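Local structure of L544 (Acanthamoeba polyphaga mimivirus, 4AMQ) at residues N81-Q84 with R85-L89; N91-T94 with N95-Q98; T288-S292 with G293-L297. The protein probably transfers nucleotides, as a manganese-binding viral nucleotidyl transferase that is also a component of the virion. All coordinates share one frame; numbering follows the deposited sequence.

Contact 1 (N81-Q84 with R85-L89)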
loop_
_atom_site.group_PDB
_atom_site.type_symbol
_atom_site.label_atom_id
_atom_site.label_comp_id
_atom_site.label_asym_id
_atom_site.label_seq_id
_atom_site.Cartn_x
_atom_site.Cartn_y
_atom_site.Cartn_z
ATOM N N ASN A 81 -6.571 5.047 -27.206
ATOM C CA ASN A 81 -6.333 3.606 -27.261
ATOM C C ASN A 81 -5.856 2.976 -25.952
ATOM O O ASN A 81 -5.592 1.775 -25.903
ATOM C CB ASN A 81 -5.337 3.281 -28.376
ATOM C CG ASN A 81 -4.004 3.969 -28.179
ATOM O OD1 ASN A 81 -3.772 4.610 -27.153
ATOM N ND2 ASN A 81 -3.116 3.839 -29.160
ATOM N N ILE A 82 -5.739 3.777 -24.898
ATOM C CA ILE A 82 -5.239 3.265 -23.624
ATOM C C ILE A 82 -6.254 2.331 -22.964
ATOM O O ILE A 82 -5.880 1.373 -22.291
ATOM C CB ILE A 82 -4.862 4.400 -22.646
ATOM C CG1 ILE A 82 -4.147 3.835 -21.415
ATOM C CG2 ILE A 82 -6.094 5.179 -22.228
ATOM C CD1 ILE A 82 -2.863 3.097 -21.727
ATOM N N TYR A 83 -7.535 2.613 -23.168
ATOM C CA TYR A 83 -8.591 1.796 -22.588
ATOM C C TYR A 83 -8.526 0.369 -23.113
ATOM O O TYR A 83 -8.530 -0.587 -22.337
ATOM C CB TYR A 83 -9.966 2.405 -22.872
ATOM C CG TYR A 83 -11.118 1.494 -22.520
ATOM C CD1 TYR A 83 -11.368 1.137 -21.202
ATOM C CD2 TYR A 83 -11.958 0.993 -23.504
ATOM C CE1 TYR A 83 -12.420 0.304 -20.873
ATOM C CE2 TYR A 83 -13.016 0.159 -23.186
ATOM C CZ TYR A 83 -13.241 -0.183 -21.868
ATOM O OH TYR A 83 -14.291 -1.012 -21.544
ATOM N N GLN A 84 -8.450 0.231 -24.432
ATOM C CA GLN A 84 -8.436 -1.083 -25.062
ATOM C C GLN A 84 -7.206 -1.900 -24.663
ATOM O O GLN A 84 -7.269 -3.129 -24.587
ATOM C CB GLN A 84 -8.532 -0.958 -26.585
ATOM C CG GLN A 84 -8.530 -2.291 -27.322
ATOM C CD GLN A 84 -9.679 -3.191 -26.909
ATOM O OE1 GLN A 84 -10.792 -2.724 -26.654
ATOM N NE2 GLN A 84 -9.413 -4.491 -26.835
ATOM N N ARG A 85 -6.094 -1.220 -24.402
ATOM C CA ARG A 85 -4.882 -1.897 -23.938
ATOM C C ARG A 85 -5.032 -2.407 -22.503
ATOM O O ARG A 85 -4.445 -3.422 -22.134
ATOM C CB ARG A 85 -3.664 -0.975 -24.053
ATOM C CG ARG A 85 -2.396 -1.509 -23.395
ATOM C CD ARG A 85 -1.971 -2.869 -23.954
ATOM N NE ARG A 85 -0.722 -3.330 -23.353
ATOM C CZ ARG A 85 -0.282 -4.584 -23.401
ATOM N NH1 ARG A 85 -0.994 -5.514 -24.022
ATOM N NH2 ARG A 85 0.868 -4.909 -22.822
ATOM N N ILE A 86 -5.816 -1.697 -21.698
ATOM C CA ILE A 86 -6.088 -2.125 -20.332
ATOM C C ILE A 86 -7.029 -3.324 -20.357
ATOM O O ILE A 86 -6.889 -4.255 -19.563
ATOM C CB ILE A 86 -6.697 -0.990 -19.483
ATOM C CG1 ILE A 86 -5.759 0.218 -19.466
ATOM C CG2 ILE A 86 -6.962 -1.464 -18.064
ATOM C CD1 ILE A 86 -4.336 -0.120 -19.066
ATOM N N VAL A 87 -7.982 -3.296 -21.282
ATOM C CA VAL A 87 -8.882 -4.420 -21.485
ATOM C C VAL A 87 -8.090 -5.658 -21.886
ATOM O O VAL A 87 -8.340 -6.753 -21.384
ATOM C CB VAL A 87 -9.950 -4.104 -22.548
ATOM C CG1 VAL A 87 -10.648 -5.376 -23.007
ATOM C CG2 VAL A 87 -10.956 -3.105 -21.998
ATOM N N ASP A 88 -7.125 -5.478 -22.783
ATOM C CA ASP A 88 -6.269 -6.579 -23.210
ATOM C C ASP A 88 -5.492 -7.154 -22.029
ATOM O O ASP A 88 -5.412 -8.368 -21.863
ATOM C CB ASP A 88 -5.310 -6.123 -24.312
ATOM C CG ASP A 88 -6.030 -5.760 -25.599
ATOM O OD1 ASP A 88 -7.278 -5.734 -25.596
ATOM O OD2 ASP A 88 -5.348 -5.488 -26.612
ATOM N N LEU A 89 -4.922 -6.280 -21.210
ATOM C CA LEU A 89 -4.211 -6.718 -20.014
ATOM C C LEU A 89 -5.123 -7.536 -19.104
ATOM O O LEU A 89 -4.768 -8.631 -18.673
ATOM C CB LEU A 89 -3.637 -5.520 -19.251
ATOM C CG LEU A 89 -2.333 -4.943 -19.804
ATOM C CD1 LEU A 89 -1.953 -3.665 -19.073
ATOM C CD2 LEU A 89 -1.214 -5.973 -19.706
#

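Contact 2 (N91-T94 with N95-Q98). With MG (magnesium ion), chain D.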
loop_
_atom_site.group_PDB
_atom_site.type_symbol
_atom_site.label_atom_id
_atom_site.label_comp_id
_atom_site.label_asym_id
_atom_site.label_seq_id
_atom_site.Cartn_x
_atom_site.Cartn_y
_atom_site.Cartn_z
ATOM N N ASN A 91 -7.931 -9.179 -19.738
ATOM C CA ASN A 91 -8.293 -10.469 -20.324
ATOM C C ASN A 91 -7.156 -11.488 -20.306
ATOM O O ASN A 91 -7.394 -12.689 -20.183
ATOM C CB ASN A 91 -8.821 -10.295 -21.752
ATOM C CG ASN A 91 -10.209 -9.687 -21.791
ATOM O OD1 ASN A 91 -10.536 -8.913 -22.689
ATOM N ND2 ASN A 91 -11.032 -10.033 -20.811
ATOM N N SER A 92 -5.923 -11.009 -20.428
ATOM C CA SER A 92 -4.766 -11.895 -20.444
ATOM C C SER A 92 -4.498 -12.482 -19.064
ATOM O O SER A 92 -3.679 -13.386 -18.919
ATOM C CB SER A 92 -3.524 -11.146 -20.929
ATOM O OG SER A 92 -3.079 -10.218 -19.953
ATOM N N PHE A 93 -5.183 -11.962 -18.050
ATOM C CA PHE A 93 -4.955 -12.403 -16.675
ATOM C C PHE A 93 -6.056 -13.321 -16.154
ATOM O O PHE A 93 -5.909 -13.931 -15.099
ATOM C CB PHE A 93 -4.817 -11.198 -15.739
ATOM C CG PHE A 93 -3.632 -10.336 -16.037
ATOM C CD1 PHE A 93 -2.438 -10.897 -16.453
ATOM C CD2 PHE A 93 -3.715 -8.960 -15.913
ATOM C CE1 PHE A 93 -1.344 -10.102 -16.733
ATOM C CE2 PHE A 93 -2.626 -8.163 -16.193
ATOM C CZ PHE A 93 -1.440 -8.736 -16.602
ATOM N N THR A 94 -7.155 -13.419 -16.890
ATOM C CA THR A 94 -8.319 -14.160 -16.413
ATOM C C THR A 94 -7.996 -15.611 -16.028
ATOM O O THR A 94 -8.557 -16.149 -15.075
ATOM C CB THR A 94 -9.459 -14.123 -17.443
ATOM O OG1 THR A 94 -9.728 -12.761 -17.799
ATOM C CG2 THR A 94 -10.725 -14.757 -16.871
ATOM N N ASN A 95 -7.088 -16.236 -16.770
ATOM C CA ASN A 95 -6.681 -17.606 -16.479
ATOM C C ASN A 95 -5.254 -17.683 -15.947
ATOM O O ASN A 95 -4.581 -18.698 -16.104
ATOM C CB ASN A 95 -6.823 -18.485 -17.721
ATOM C CG ASN A 95 -8.242 -18.521 -18.247
ATOM O OD1 ASN A 95 -8.500 -18.168 -19.398
ATOM N ND2 ASN A 95 -9.176 -18.948 -17.403
ATOM N N ASP A 96 -4.795 -16.601 -15.323
ATOM C CA ASP A 96 -3.462 -16.570 -14.739
ATOM C C ASP A 96 -3.569 -16.448 -13.222
ATOM O O ASP A 96 -3.828 -15.367 -12.698
ATOM C CB ASP A 96 -2.658 -15.398 -15.309
ATOM C CG ASP A 96 -1.172 -15.511 -15.021
ATOM O OD1 ASP A 96 -0.795 -16.282 -14.113
ATOM O OD2 ASP A 96 -0.379 -14.825 -15.704
ATOM N N ASN A 97 -3.366 -17.556 -12.517
ATOM C CA ASN A 97 -3.547 -17.571 -11.069
ATOM C C ASN A 97 -2.486 -16.777 -10.309
ATOM O O ASN A 97 -2.660 -16.457 -9.136
ATOM C CB ASN A 97 -3.602 -19.007 -10.548
ATOM C CG ASN A 97 -3.997 -19.083 -9.085
ATOM O OD1 ASN A 97 -3.183 -19.419 -8.226
ATOM N ND2 ASN A 97 -5.253 -18.760 -8.793
ATOM N N GLN A 98 -1.385 -16.466 -10.982
ATOM C CA GLN A 98 -0.271 -15.771 -10.346
ATOM C C GLN A 98 -0.489 -14.256 -10.278
ATOM O O GLN A 98 0.016 -13.585 -9.379
ATOM C CB GLN A 98 1.028 -16.077 -11.096
ATOM C CG GLN A 98 2.255 -15.377 -10.532
ATOM C CD GLN A 98 3.497 -15.627 -11.361
ATOM O OE1 GLN A 98 3.468 -15.531 -12.587
ATOM N NE2 GLN A 98 4.598 -15.952 -10.695
HETATM MG MG MG D . -5.723 -13.618 -12.509
HETATM O O HOH W 1 -5.709 -14.787 -10.355
HETATM O O HOH W 2 -7.729 -12.045 -12.749
#

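Contact 3 (T288-S292 with G293-L297)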
loop_
_atom_site.group_PDB
_atom_site.type_symbol
_atom_site.label_atom_id
_atom_site.label_comp_id
_atom_site.label_asym_id
_atom_site.label_seq_id
_atom_site.Cartn_x
_atom_site.Cartn_y
_atom_site.Cartn_z
ATOM N N THR A 288 -6.165 -5.679 2.117
ATOM C CA THR A 288 -6.511 -5.051 0.846
ATOM C C THR A 288 -7.183 -6.035 -0.105
ATOM O O THR A 288 -8.224 -5.735 -0.686
ATOM C CB THR A 288 -5.273 -4.442 0.161
ATOM O OG1 THR A 288 -4.754 -3.379 0.967
ATOM C CG2 THR A 288 -5.637 -3.898 -1.212
ATOM N N ILE A 289 -6.588 -7.213 -0.262
ATOM C CA ILE A 289 -7.156 -8.225 -1.146
ATOM C C ILE A 289 -8.517 -8.680 -0.627
ATOM O O ILE A 289 -9.472 -8.803 -1.390
ATOM C CB ILE A 289 -6.224 -9.440 -1.310
ATOM C CG1 ILE A 289 -4.869 -9.001 -1.869
ATOM C CG2 ILE A 289 -6.859 -10.476 -2.225
ATOM C CD1 ILE A 289 -3.838 -10.115 -1.912
ATOM N N TYR A 290 -8.598 -8.917 0.679
ATOM C CA TYR A 290 -9.849 -9.325 1.315
ATOM C C TYR A 290 -10.962 -8.291 1.125
ATOM O O TYR A 290 -12.067 -8.627 0.698
ATOM C CB TYR A 290 -9.632 -9.585 2.806
ATOM C CG TYR A 290 -10.913 -9.806 3.576
ATOM C CD1 TYR A 290 -11.605 -11.007 3.480
ATOM C CD2 TYR A 290 -11.433 -8.814 4.396
ATOM C CE1 TYR A 290 -12.777 -11.212 4.176
ATOM C CE2 TYR A 290 -12.606 -9.011 5.098
ATOM C CZ TYR A 290 -13.271 -10.213 4.986
ATOM O OH TYR A 290 -14.438 -10.412 5.684
ATOM N N GLU A 291 -10.667 -7.035 1.443
ATOM C CA GLU A 291 -11.668 -5.973 1.351
ATOM C C GLU A 291 -12.179 -5.784 -0.074
ATOM O O GLU A 291 -13.330 -5.405 -0.280
ATOM C CB GLU A 291 -11.120 -4.654 1.912
ATOM C CG GLU A 291 -10.814 -4.712 3.406
ATOM C CD GLU A 291 -10.123 -3.462 3.925
ATOM O OE1 GLU A 291 -9.887 -2.531 3.123
ATOM O OE2 GLU A 291 -9.814 -3.413 5.136
ATOM N N SER A 292 -11.323 -6.061 -1.054
ATOM C CA SER A 292 -11.702 -5.932 -2.460
ATOM C C SER A 292 -12.616 -7.074 -2.903
ATOM O O SER A 292 -13.254 -6.997 -3.949
ATOM C CB SER A 292 -10.460 -5.902 -3.356
ATOM O OG SER A 292 -9.939 -7.211 -3.546
ATOM N N GLY A 293 -12.665 -8.136 -2.107
ATOM C CA GLY A 293 -13.477 -9.291 -2.439
ATOM C C GLY A 293 -12.790 -10.248 -3.396
ATOM O O GLY A 293 -13.437 -10.825 -4.266
ATOM N N ASN A 294 -11.481 -10.425 -3.232
ATOM C CA ASN A 294 -10.706 -11.294 -4.113
ATOM C C ASN A 294 -9.781 -12.269 -3.386
ATOM O O ASN A 294 -8.964 -12.933 -4.013
ATOM C CB ASN A 294 -9.892 -10.465 -5.112
ATOM C CG ASN A 294 -10.760 -9.789 -6.153
ATOM O OD1 ASN A 294 -11.288 -10.443 -7.052
ATOM N ND2 ASN A 294 -10.912 -8.474 -6.037
ATOM N N LEU A 295 -9.900 -12.346 -2.064
ATOM C CA LEU A 295 -9.101 -13.291 -1.292
ATOM C C LEU A 295 -9.808 -14.640 -1.198
ATOM O O LEU A 295 -10.849 -14.753 -0.559
ATOM C CB LEU A 295 -8.843 -12.750 0.118
ATOM C CG LEU A 295 -7.823 -13.514 0.968
ATOM C CD1 LEU A 295 -6.457 -13.506 0.298
ATOM C CD2 LEU A 295 -7.731 -12.930 2.373
ATOM N N ASP A 296 -9.255 -15.659 -1.846
ATOM C CA ASP A 296 -9.776 -17.008 -1.677
ATOM C C ASP A 296 -9.048 -17.708 -0.529
ATOM O O ASP A 296 -8.026 -17.220 -0.037
ATOM C CB ASP A 296 -9.701 -17.813 -2.982
ATOM C CG ASP A 296 -8.279 -18.057 -3.442
ATOM O OD1 ASP A 296 -7.359 -17.413 -2.906
ATOM O OD2 ASP A 296 -8.082 -18.891 -4.351
ATOM N N LEU A 297 -9.590 -18.838 -0.089
ATOM C CA LEU A 297 -9.053 -19.533 1.076
ATOM C C LEU A 297 -7.591 -19.904 0.877
ATOM O O LEU A 297 -6.761 -19.690 1.759
ATOM C CB LEU A 297 -9.877 -20.787 1.392
ATOM C CG LEU A 297 -9.385 -21.621 2.578
ATOM C CD1 LEU A 297 -9.242 -20.752 3.813
ATOM C CD2 LEU A 297 -10.320 -22.795 2.850
#

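Contact 1 (N81-Q84 with R85-L89)
Q84 and D88, one helical turn apart, show how a side chain can double back along the helix that carries it. The CB of Q84 stays beside its own backbone, close to the N of R85. CG then lies anti to the backbone N, and a bend at chi2 (59°) swings the rest of the chain round toward D88: CG comes to 4.0 Å from D88 OD1 and CD to 3.7 Å from the same oxygen. At the tip, NE2 approaches D88 OD1 at 2.8 Å, but the N-H points well aside and the hydrogen bond is weak. Amide and carboxylate are steeply turned against each other, their planes 69° apart. D88 OD1 also stands 2.8 Å from Q84 O, a meeting of two acceptors that the nearby amide N-H may partly offset. Q84 O itself receives the i to i+4 bond from D88 N (3.0 Å).

On another side of the same turn, V87 lays CG2 over one face of the Y83 ring, 4.0 Å from the centroid and 21° off the normal, a CH-pi contact lying nearest to CZ. The ring's far end is fixed by the hydrogen bond from Y83 OH to V172 O. Further round, I82 and I86 bring their CG1 atoms to 4.4 Å.

Together these pairs form the first turns of helix 82-93, which lies within the nucleotidyltransferase domain. I82 leans on V191 of helix 187-192 and L197 of strand 196-204, while I86 and V87 touch helix 169-174 at V172 and L173. The F187 ring meets that of Y83 at about 45°, and R85 NE bonds to V44 O in the loop after helix 28-42.

Contact 2 (N91-T94 with N95-Q98)
F93 and D96 close a type I beta turn in which D96 N donates to F93 O (2.9 Å) from well above the carbonyl plane, 64° out of it. The turn carries the chain from helix 82-93 toward strand 99-108, and it doubles as a magnesium site built from backbone carbonyls. D96 O binds the ion at 2.6 Å, I99 O is a further ligand, and F93 O, which belongs to the same site, lies 2.6 Å from the magnesium. F93 O is thus shared between the turn's N-H and the cation, and its closeness to D96 O, another acceptor, is probably eased by the cation that both oxygens bind. Water 1 stands 2.5 Å from the magnesium, and water 2 only slightly farther. Such distances are long for magnesium, consistent with a loosely held ion at the protein surface.

The side chains branch to different sides of this turn. F93 is buried against K41 and I42 of helix 28-42. Over one face of its ring, toward the rim, sits S92 OG, 3.6 Å above the plane and hydrogen-bonded to L89 O in the preceding turn of the helix. N95, by contrast, points away at the exposed corner of the turn, next to an equally exposed T94.

D96 plays two parts, one through its backbone and the other through its carboxylate. With CG anti to the backbone N (chi1 -165°), OD2 is carried to 4.5 Å from F93 CD1, in an oblique approach to the ring. The other carboxylate oxygen faces onward along the chain and makes an Asx turn: Q98 N donates to D96 OD1 at 3.2 Å, meeting it from above the carboxylate plane, 38° out of it.

Contact 3 (T288-S292 with G293-L297)
I289 and N294 meet where helix 274-292 stops in a Schellman motif. N294 N reaches back to I289 O (3.2 Å), G293 N bonds to Y290 O (2.9 Å), and G293 takes the positive phi that suits a glycine. The packing is closest round I289 and S292. S292 OG, held between its own backbone N and carbonyl carbon (chi1 79°), donates to I289 O at 2.7 Å, so that this oxygen is gripped from opposite faces by a hydroxyl and an N-H. S292 OG in turn accepts from N294 ND2 at 3.0 Å, almost straight (166°) and in the amide plane. Beside this polar knot L295 folds back on the helix, its CB 3.8 Å from I289 CG2 and its CD2 3.9 Å from Y290 CB.

The outer side is looser: E291 and G293 are exposed, and D296 turns away to cap the next helix, 297-311, with OD1 also bonded to T299 OG1. Because S292 OG spends its proton on I289 O and its acceptor side on N294, the hydroxyl's rotation is fixed, and the amide is oriented with ND2 toward the helix end.

Overall arrangement
Contacts 1 and 2 follow each other on helix 82-93, their centres 15 Å apart: the first forms its beginning, the second the stretch that leads out of it toward strand 99-108. Contact 3 lies in the helical domain, yet its atoms come within about 5 Å of contact 2 (centres 16 Å apart), and S292 and N294 touch strand 99-108. The N294 side chain is about 8 Å from the magnesium of contact 2, whereas that of I86 in contact 1 is about 13 Å from it. The manganese ions, bound by D66, D68 and D213, probably mark the active site; the side chain of I289 lies about 13 Å from one of them.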